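Local coordinates for hypothetical protein SpyM3_0169 (Streptococcus pyogenes, PDB 1PG6) that is of unknown function but belongs to the AIM24 family of the cupin clan and binds calcium ions in the crystal, at residues 103-108 / 157-162; 93-98 / 120-125; 132-137 / 147-152. One frame throughout, in Å; residues are numbered along the deposited sequence.

Interaction 1. Residues 103-108 / 157-162; sequences IVALEL and TLLANS. With CA (calcium ion), chain B.
Water 1 joins Glu107 to Thr157 across the two strands: it donates to Glu107 OE2 at 2.6 Å and also to Thr157 OG1. Its partners belong to a non-hydrogen-bonded pair of an antiparallel ladder, and the bent glutamate chain (chi2 72°) turns the carboxylate toward the side of Thr157, where the water bridges the two. The ladder itself is regular. Val104 and Ala160 exchange two backbone hydrogen bonds, as do Leu106 and Leu158, with Leu106 N 2.8 Å from Leu158 O.

Side chains alternate between the two faces. On the face of Ile103, Ala105 and Glu107, Leu159 lays its CD2 methyl 3.5 Å from Ala105 CB, while Thr157 CG2 touches the same alanine. On the other face Val104 CG1 lies between the backbone N and the carbonyl carbon (chi1 57°) and meets Ala160 CB at 3.7 Å. Farther along, Leu108 sets both its methyls against Leu158 CB, CD1 at 4.0 Å.

Where the ladder ends, the chain turns to a metal. A calcium ion takes Asn161 OD1 at 2.7 Å, Ser162 O at 2.5 Å and water 2, with Thr99 OG1 also among its ligands. The amide nitrogen of Asn161 is hydrogen-bonded to Gly118 O, which helps to hold the carboxamide with its oxygen on the metal.

Strand 103-108 is an outermost strand of a six-stranded antiparallel sheet, and strand 156-161 separates it from strand 120-124. Phe15 and Ile17 of strand 14-17 lie against the Ala105 face, whereas Tyr113 and Leu115 of strand 113-116 pack on the Leu106 and Leu158 face.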
loop_
_atom_site.group_PDB
_atom_site.type_symbol
_atom_site.label_atom_id
_atom_site.label_comp_id
_atom_site.label_asym_id
_atom_site.label_seq_id
_atom_site.Cartn_x
_atom_site.Cartn_y
_atom_site.Cartn_z
ATOM N N ILE A 103 9.613 -1.794 -5.720
ATOM C CA ILE A 103 9.191 -2.218 -4.393
ATOM C C ILE A 103 10.204 -1.655 -3.409
ATOM O O ILE A 103 11.400 -1.629 -3.690
ATOM C CB ILE A 103 9.178 -3.763 -4.262
ATOM C CG1 ILE A 103 8.140 -4.356 -5.218
ATOM C CG2 ILE A 103 8.862 -4.171 -2.821
ATOM C CD1 ILE A 103 8.184 -5.877 -5.308
ATOM N N VAL A 104 9.723 -1.183 -2.267
ATOM C CA VAL A 104 10.609 -0.653 -1.245
ATOM C C VAL A 104 10.234 -1.320 0.071
ATOM O O VAL A 104 9.052 -1.457 0.391
ATOM C CB VAL A 104 10.482 0.896 -1.122
ATOM C CG1 VAL A 104 9.044 1.294 -0.829
ATOM C CG2 VAL A 104 11.419 1.417 -0.047
ATOM N N ALA A 105 11.243 -1.767 0.808
ATOM C CA ALA A 105 11.020 -2.420 2.094
ATOM C C ALA A 105 11.331 -1.416 3.194
ATOM O O ALA A 105 12.374 -0.768 3.175
ATOM C CB ALA A 105 11.923 -3.640 2.224
ATOM N N LEU A 106 10.423 -1.294 4.151
ATOM C CA LEU A 106 10.595 -0.363 5.250
ATOM C C LEU A 106 10.476 -1.094 6.586
ATOM O O LEU A 106 9.507 -1.825 6.821
ATOM C CB LEU A 106 9.544 0.745 5.140
ATOM C CG LEU A 106 9.611 1.596 3.859
ATOM C CD1 LEU A 106 8.384 2.494 3.756
ATOM C CD2 LEU A 106 10.878 2.446 3.873
ATOM N N GLU A 107 11.473 -0.901 7.447
ATOM C CA GLU A 107 11.510 -1.532 8.765
ATOM C C GLU A 107 10.574 -0.791 9.711
ATOM O O GLU A 107 10.614 0.435 9.807
ATOM C CB GLU A 107 12.938 -1.500 9.320
ATOM C CG GLU A 107 13.122 -2.202 10.664
ATOM C CD GLU A 107 13.045 -3.715 10.564
ATOM O OE1 GLU A 107 13.271 -4.395 11.591
ATOM O OE2 GLU A 107 12.759 -4.232 9.462
ATOM N N LEU A 108 9.733 -1.539 10.414
ATOM C CA LEU A 108 8.782 -0.935 11.333
ATOM C C LEU A 108 9.207 -1.091 12.789
ATOM O O LEU A 108 9.750 -2.119 13.183
ATOM C CB LEU A 108 7.398 -1.549 11.129
ATOM C CG LEU A 108 6.866 -1.541 9.689
ATOM C CD1 LEU A 108 5.509 -2.225 9.648
ATOM C CD2 LEU A 108 6.763 -0.114 9.179
ATOM N N THR A 157 8.425 -5.893 8.838
ATOM C CA THR A 157 8.766 -5.223 7.594
ATOM C C THR A 157 7.524 -4.921 6.774
ATOM O O THR A 157 6.610 -5.736 6.699
ATOM C CB THR A 157 9.690 -6.088 6.725
ATOM O OG1 THR A 157 10.898 -6.366 7.439
ATOM C CG2 THR A 157 10.021 -5.362 5.427
ATOM N N LEU A 158 7.505 -3.741 6.165
ATOM C CA LEU A 158 6.412 -3.319 5.305
ATOM C C LEU A 158 6.982 -3.247 3.895
ATOM O O LEU A 158 8.076 -2.717 3.695
ATOM C CB LEU A 158 5.909 -1.926 5.700
ATOM C CG LEU A 158 5.115 -1.174 4.616
ATOM C CD1 LEU A 158 3.726 -1.795 4.465
ATOM C CD2 LEU A 158 4.988 0.299 4.996
ATOM N N LEU A 159 6.268 -3.806 2.927
ATOM C CA LEU A 159 6.706 -3.729 1.537
ATOM C C LEU A 159 5.695 -2.840 0.818
ATOM O O LEU A 159 4.501 -3.142 0.800
ATOM C CB LEU A 159 6.733 -5.116 0.876
ATOM C CG LEU A 159 7.710 -6.158 1.429
ATOM C CD1 LEU A 159 7.669 -7.422 0.568
ATOM C CD2 LEU A 159 9.121 -5.589 1.445
ATOM N N ALA A 160 6.169 -1.731 0.253
ATOM C CA ALA A 160 5.314 -0.809 -0.483
ATOM C C ALA A 160 5.713 -0.905 -1.952
ATOM O O ALA A 160 6.856 -1.238 -2.264
ATOM C CB ALA A 160 5.505 0.617 0.025
ATOM N N ASN A 161 4.776 -0.628 -2.852
ATOM C CA ASN A 161 5.060 -0.718 -4.287
ATOM C C ASN A 161 4.633 0.567 -4.991
ATOM O O ASN A 161 3.688 1.223 -4.573
ATOM C CB ASN A 161 4.294 -1.900 -4.878
ATOM C CG ASN A 161 2.832 -1.579 -5.089
ATOM O OD1 ASN A 161 2.453 -1.059 -6.137
ATOM N ND2 ASN A 161 2.012 -1.849 -4.089
ATOM N N SER A 162 5.318 0.905 -6.080
ATOM C CA SER A 162 4.994 2.116 -6.829
ATOM C C SER A 162 4.582 1.846 -8.258
ATOM O O SER A 162 4.856 0.785 -8.806
ATOM C CB SER A 162 6.217 3.027 -6.902
ATOM O OG SER A 162 7.237 2.377 -7.655
HETATM CA CA CA B . 3.804 -1.418 -8.419
HETATM O O HOH W 1 13.022 -4.488 6.913
HETATM O O HOH W 2 6.097 -2.403 -8.364
#

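Interaction 2. Residues 93-98 / 120-125; sequences LALAPN and FLALDG
With CG beside its backbone N (chi1 -54°), Leu95 extends its CD1 methyl to Ala122 CB, 3.9 Å away. Leu121 takes the other course: its CG is anti to the backbone N (chi1 174°), and its two methyls divide between neighbours, CD2 meeting Pro97 CG at 4.0 Å and CD1 lying 4.4 Å from Leu95 CB. The proline ring and the leucine meet at a slant, through one ring carbon and one methyl.

No hydrogen bond crosses this contact, which is essentially apolar and made by a few methyl and methylene groups. Leu121 and Ala122 can both point toward 93-98 because they form a classic beta bulge opposite Leu159, which places two successive side chains on the same side of the strand. The bulge therefore offers a pair of apolar groups to Leu95, and Leu121 reaches on to Pro97, whose nearest ring atom lies about 3 Å from the calcium ion bound by Asn161 and Ser162.

The contact joins two sheets. Strand 91-95 lies between strands 26-30 and 43-46 in a four-stranded antiparallel sheet, where Leu95 also touches Val26 and Ile28; strand 120-124 runs between strands 35-39 and 156-161 in a six-stranded one, with Ala122 packed against Val36 and Leu159.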
loop_
_atom_site.group_PDB
_atom_site.type_symbol
_atom_site.label_atom_id
_atom_site.label_comp_id
_atom_site.label_asym_id
_atom_site.label_seq_id
_atom_site.Cartn_x
_atom_site.Cartn_y
_atom_site.Cartn_z
ATOM N N LEU A 93 6.862 -18.307 -0.800
ATOM C CA LEU A 93 5.850 -17.754 -1.683
ATOM C C LEU A 93 6.474 -16.572 -2.400
ATOM O O LEU A 93 7.474 -16.016 -1.946
ATOM C CB LEU A 93 4.598 -17.320 -0.914
ATOM C CG LEU A 93 4.617 -16.096 -0.003
ATOM C CD1 LEU A 93 3.193 -15.575 0.161
ATOM C CD2 LEU A 93 5.221 -16.445 1.347
ATOM N N ALA A 94 5.896 -16.204 -3.533
ATOM C CA ALA A 94 6.405 -15.086 -4.310
ATOM C C ALA A 94 5.236 -14.174 -4.630
ATOM O O ALA A 94 4.152 -14.647 -4.962
ATOM C CB ALA A 94 7.055 -15.595 -5.601
ATOM N N LEU A 95 5.467 -12.871 -4.518
ATOM C CA LEU A 95 4.436 -11.876 -4.786
ATOM C C LEU A 95 4.851 -10.957 -5.915
ATOM O O LEU A 95 6.042 -10.741 -6.152
ATOM C CB LEU A 95 4.198 -10.999 -3.557
ATOM C CG LEU A 95 3.885 -11.668 -2.223
ATOM C CD1 LEU A 95 3.676 -10.589 -1.153
ATOM C CD2 LEU A 95 2.654 -12.540 -2.379
ATOM N N ALA A 96 3.856 -10.404 -6.598
ATOM C CA ALA A 96 4.093 -9.468 -7.681
ATOM C C ALA A 96 3.167 -8.271 -7.490
ATOM O O ALA A 96 1.978 -8.441 -7.221
ATOM C CB ALA A 96 3.801 -10.135 -9.024
ATOM N N PRO A 97 3.707 -7.050 -7.591
ATOM C CA PRO A 97 2.903 -5.830 -7.442
ATOM C C PRO A 97 1.906 -5.777 -8.598
ATOM O O PRO A 97 2.195 -6.291 -9.682
ATOM C CB PRO A 97 3.941 -4.714 -7.549
ATOM C CG PRO A 97 5.219 -5.369 -7.101
ATOM C CD PRO A 97 5.135 -6.726 -7.741
ATOM N N ASN A 98 0.751 -5.146 -8.390
ATOM C CA ASN A 98 -0.246 -5.072 -9.456
ATOM C C ASN A 98 0.013 -3.975 -10.482
ATOM O O ASN A 98 -0.702 -3.886 -11.478
ATOM C CB ASN A 98 -1.659 -4.919 -8.874
ATOM C CG ASN A 98 -1.813 -3.685 -8.012
ATOM O OD1 ASN A 98 -1.414 -2.588 -8.395
ATOM N ND2 ASN A 98 -2.412 -3.858 -6.841
ATOM N N PHE A 120 0.240 -0.538 -0.976
ATOM C CA PHE A 120 0.534 -1.676 -0.117
ATOM C C PHE A 120 0.796 -2.959 -0.886
ATOM O O PHE A 120 0.060 -3.305 -1.815
ATOM C CB PHE A 120 -0.623 -1.935 0.853
ATOM C CG PHE A 120 -0.434 -3.158 1.707
ATOM C CD1 PHE A 120 0.505 -3.163 2.734
ATOM C CD2 PHE A 120 -1.180 -4.310 1.476
ATOM C CE1 PHE A 120 0.699 -4.294 3.518
ATOM C CE2 PHE A 120 -0.993 -5.447 2.256
ATOM C CZ PHE A 120 -0.052 -5.438 3.279
ATOM N N LEU A 121 1.851 -3.667 -0.496
ATOM C CA LEU A 121 2.173 -4.949 -1.119
ATOM C C LEU A 121 2.196 -6.070 -0.087
ATOM O O LEU A 121 1.573 -7.113 -0.287
ATOM C CB LEU A 121 3.523 -4.897 -1.849
ATOM C CG LEU A 121 3.972 -6.254 -2.405
ATOM C CD1 LEU A 121 2.891 -6.830 -3.304
ATOM C CD2 LEU A 121 5.281 -6.100 -3.181
ATOM N N ALA A 122 2.909 -5.858 1.016
ATOM C CA ALA A 122 2.999 -6.884 2.050
ATOM C C ALA A 122 3.371 -6.328 3.416
ATOM O O ALA A 122 3.942 -5.241 3.541
ATOM C CB ALA A 122 4.004 -7.956 1.640
ATOM N N LEU A 123 3.055 -7.101 4.448
ATOM C CA LEU A 123 3.337 -6.688 5.812
ATOM C C LEU A 123 3.510 -7.903 6.706
ATOM O O LEU A 123 2.727 -8.847 6.639
ATOM C CB LEU A 123 2.184 -5.829 6.335
ATOM C CG LEU A 123 2.296 -5.306 7.772
ATOM C CD1 LEU A 123 3.420 -4.282 7.868
ATOM C CD2 LEU A 123 0.971 -4.670 8.179
ATOM N N ASP A 124 4.544 -7.876 7.537
ATOM C CA ASP A 124 4.805 -8.966 8.466
ATOM C C ASP A 124 3.564 -9.241 9.307
ATOM O O ASP A 124 2.878 -8.312 9.732
ATOM C CB ASP A 124 5.974 -8.604 9.384
ATOM C CG ASP A 124 7.241 -9.340 9.025
ATOM O OD1 ASP A 124 8.270 -8.679 8.772
ATOM O OD2 ASP A 124 7.206 -10.589 8.998
ATOM N N GLY A 125 3.275 -10.518 9.532
ATOM C CA GLY A 125 2.119 -10.878 10.330
ATOM C C GLY A 125 2.262 -10.387 11.758
ATOM O O GLY A 125 1.280 -10.293 12.494
#

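Interaction 3. Residues 132-137 / 147-152; sequences ERQNIG and LFVMTT
Arg133 and Phe148 form a non-hydrogen-bonded pair near the long connection of a beta-hairpin, at the edge of a six-stranded antiparallel sheet where strand 128-133 is outermost and 148-153 lies next to it. Glu132 and Val149 make the adjoining hydrogen-bonded pair. Backbone bonds set this register. Glu132 N donates to Val149 O and Val149 N returns the bond to Glu132 O, each at 2.9 Å. One step on, Gln134 N donates to Leu147 O, 2.9 Å away, so the pairing outlasts the strand 128-133 itself.

The second kind of interaction is CH-pi. Arg133 CB sits over one face of the Phe148 ring, 3.7 Å from its centroid, and the bent side chain then runs on past the ring rim, CD coming 3.5 Å from Phe148 CE1. The guanidinium is not stacked flat on the phenyl group: their planes are 47° apart, and Phe148 CZ lies over one guanidinium face.

On the other face of the ladder, Gln134 folds back (chi1 -57°, chi2 -52°) across Val149, its amide nitrogen packing against the valine CG2. Tyr192 of strand 191-195 touches this valine too, and its hydroxyl is hydrogen-bonded to Gln134 OE1, fixing the other end of the amide.

Side-chain polar bonds complete the corner. Gln134 NE2 donates to Glu132 OE2 at 3.2 Å, on the anti side but tilted out of the carboxylate plane, and to Glu132 O at 2.9 Å. That carbonyl oxygen is consequently gripped twice, Gln134 NE2 and Val149 N arriving from opposite faces of its plane.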
loop_
_atom_site.group_PDB
_atom_site.type_symbol
_atom_site.label_atom_id
_atom_site.label_comp_id
_atom_site.label_asym_id
_atom_site.label_seq_id
_atom_site.Cartn_x
_atom_site.Cartn_y
_atom_site.Cartn_z
ATOM N N GLU A 132 -8.087 4.212 7.159
ATOM C CA GLU A 132 -8.834 5.408 7.528
ATOM C C GLU A 132 -9.315 6.167 6.302
ATOM O O GLU A 132 -8.523 6.530 5.432
ATOM C CB GLU A 132 -7.982 6.349 8.384
ATOM C CG GLU A 132 -8.667 7.687 8.665
ATOM C CD GLU A 132 -7.744 8.711 9.303
ATOM O OE1 GLU A 132 -7.326 8.499 10.460
ATOM O OE2 GLU A 132 -7.435 9.726 8.644
ATOM N N ARG A 133 -10.621 6.401 6.232
ATOM C CA ARG A 133 -11.190 7.144 5.120
ATOM C C ARG A 133 -10.923 8.623 5.374
ATOM O O ARG A 133 -11.207 9.134 6.458
ATOM C CB ARG A 133 -12.697 6.880 5.021
ATOM C CG ARG A 133 -13.408 7.704 3.958
ATOM C CD ARG A 133 -14.553 6.921 3.326
ATOM N NE ARG A 133 -15.516 6.439 4.309
ATOM C CZ ARG A 133 -16.541 5.642 4.017
ATOM N NH1 ARG A 133 -16.735 5.240 2.767
ATOM N NH2 ARG A 133 -17.372 5.247 4.973
ATOM N N GLN A 134 -10.357 9.304 4.384
ATOM C CA GLN A 134 -10.053 10.723 4.526
ATOM C C GLN A 134 -11.340 11.529 4.428
ATOM O O GLN A 134 -12.252 11.163 3.690
ATOM C CB GLN A 134 -9.052 11.151 3.452
ATOM C CG GLN A 134 -7.770 10.339 3.502
ATOM C CD GLN A 134 -7.165 10.309 4.892
ATOM O OE1 GLN A 134 -6.653 11.315 5.380
ATOM N NE2 GLN A 134 -7.229 9.152 5.544
ATOM N N ASN A 135 -11.415 12.623 5.179
ATOM C CA ASN A 135 -12.611 13.453 5.197
ATOM C C ASN A 135 -12.866 14.213 3.899
ATOM O O ASN A 135 -13.005 15.434 3.903
ATOM C CB ASN A 135 -12.550 14.437 6.369
ATOM C CG ASN A 135 -13.929 14.894 6.815
ATOM O OD1 ASN A 135 -14.688 15.478 6.037
ATOM N ND2 ASN A 135 -14.262 14.624 8.074
ATOM N N ILE A 136 -12.928 13.476 2.794
ATOM C CA ILE A 136 -13.187 14.038 1.473
ATOM C C ILE A 136 -12.232 15.174 1.094
ATOM O O ILE A 136 -11.443 15.638 1.918
ATOM C CB ILE A 136 -14.655 14.542 1.372
ATOM C CG1 ILE A 136 -15.211 14.246 -0.022
ATOM C CG2 ILE A 136 -14.731 16.040 1.651
ATOM C CD1 ILE A 136 -15.297 12.763 -0.340
ATOM N N GLY A 137 -12.308 15.615 -0.158
ATOM C CA GLY A 137 -11.449 16.689 -0.620
ATOM C C GLY A 137 -11.623 17.958 0.191
ATOM O O GLY A 137 -10.686 18.425 0.840
ATOM N N LEU A 147 -11.510 7.515 -0.468
ATOM C CA LEU A 147 -10.052 7.576 -0.437
ATOM C C LEU A 147 -9.585 7.104 0.938
ATOM O O LEU A 147 -9.900 7.726 1.950
ATOM C CB LEU A 147 -9.589 9.016 -0.676
ATOM C CG LEU A 147 -8.164 9.226 -1.185
ATOM C CD1 LEU A 147 -8.035 8.625 -2.577
ATOM C CD2 LEU A 147 -7.847 10.711 -1.226
ATOM N N PHE A 148 -8.836 6.007 0.978
ATOM C CA PHE A 148 -8.360 5.477 2.247
ATOM C C PHE A 148 -6.847 5.502 2.410
ATOM O O PHE A 148 -6.099 5.306 1.452
ATOM C CB PHE A 148 -8.847 4.038 2.439
ATOM C CG PHE A 148 -10.303 3.929 2.790
ATOM C CD1 PHE A 148 -11.286 4.279 1.872
ATOM C CD2 PHE A 148 -10.692 3.475 4.045
ATOM C CE1 PHE A 148 -12.637 4.174 2.195
ATOM C CE2 PHE A 148 -12.039 3.367 4.381
ATOM C CZ PHE A 148 -13.014 3.718 3.451
ATOM N N VAL A 149 -6.407 5.747 3.639
ATOM C CA VAL A 149 -4.987 5.765 3.958
ATOM C C VAL A 149 -4.717 4.680 4.994
ATOM O O VAL A 149 -5.464 4.538 5.963
ATOM C CB VAL A 149 -4.543 7.127 4.539
ATOM C CG1 VAL A 149 -3.108 7.027 5.046
ATOM C CG2 VAL A 149 -4.644 8.206 3.464
HETATM N N MSE A 150 -3.653 3.916 4.773
HETATM C CA MSE A 150 -3.261 2.841 5.674
HETATM C C MSE A 150 -2.135 3.303 6.583
HETATM O O MSE A 150 -1.201 3.966 6.136
HETATM C CB MSE A 150 -2.782 1.632 4.865
HETATM C CG MSE A 150 -2.247 0.477 5.696
HETATM SE SE MSE A 150 -1.492 -0.918 4.582
HETATM C CE MSE A 150 -3.015 -1.246 3.475
ATOM N N THR A 151 -2.227 2.966 7.866
ATOM C CA THR A 151 -1.183 3.329 8.819
ATOM C C THR A 151 -0.709 2.063 9.522
ATOM O O THR A 151 -1.521 1.259 9.985
ATOM C CB THR A 151 -1.692 4.343 9.869
ATOM O OG1 THR A 151 -1.978 5.595 9.226
ATOM C CG2 THR A 151 -0.635 4.574 10.941
ATOM N N THR A 152 0.605 1.890 9.595
ATOM C CA THR A 152 1.203 0.715 10.218
ATOM C C THR A 152 1.471 0.889 11.705
ATOM O O THR A 152 1.469 2.002 12.229
ATOM C CB THR A 152 2.554 0.356 9.560
ATOM O OG1 THR A 152 3.506 1.396 9.823
ATOM C CG2 THR A 152 2.390 0.202 8.052
#

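Overall arrangement
Interactions 1 and 2 have centres about 9 Å apart and share one six-stranded sheet, in which strands 156-161 and 120-124 are neighbours; their segments alternate along the chain. Interaction 3, centred about 19 Å from interaction 1 and 21 Å from interaction 2, belongs to the other six-stranded sheet, and its segments fall between the two of interaction 1. The sheets meet directly: Thr152 touches Leu108 and Leu158, and selenomethionine Met150 packs on Phe120. Strand 148-153 leads straight into strand 156-161, so the chain passes from one sheet to the next. Interactions 1 and 3 each pair strands within a sheet, while interaction 2 joins two sheets, in an antiparallel beta fold consistent with the cupin clan.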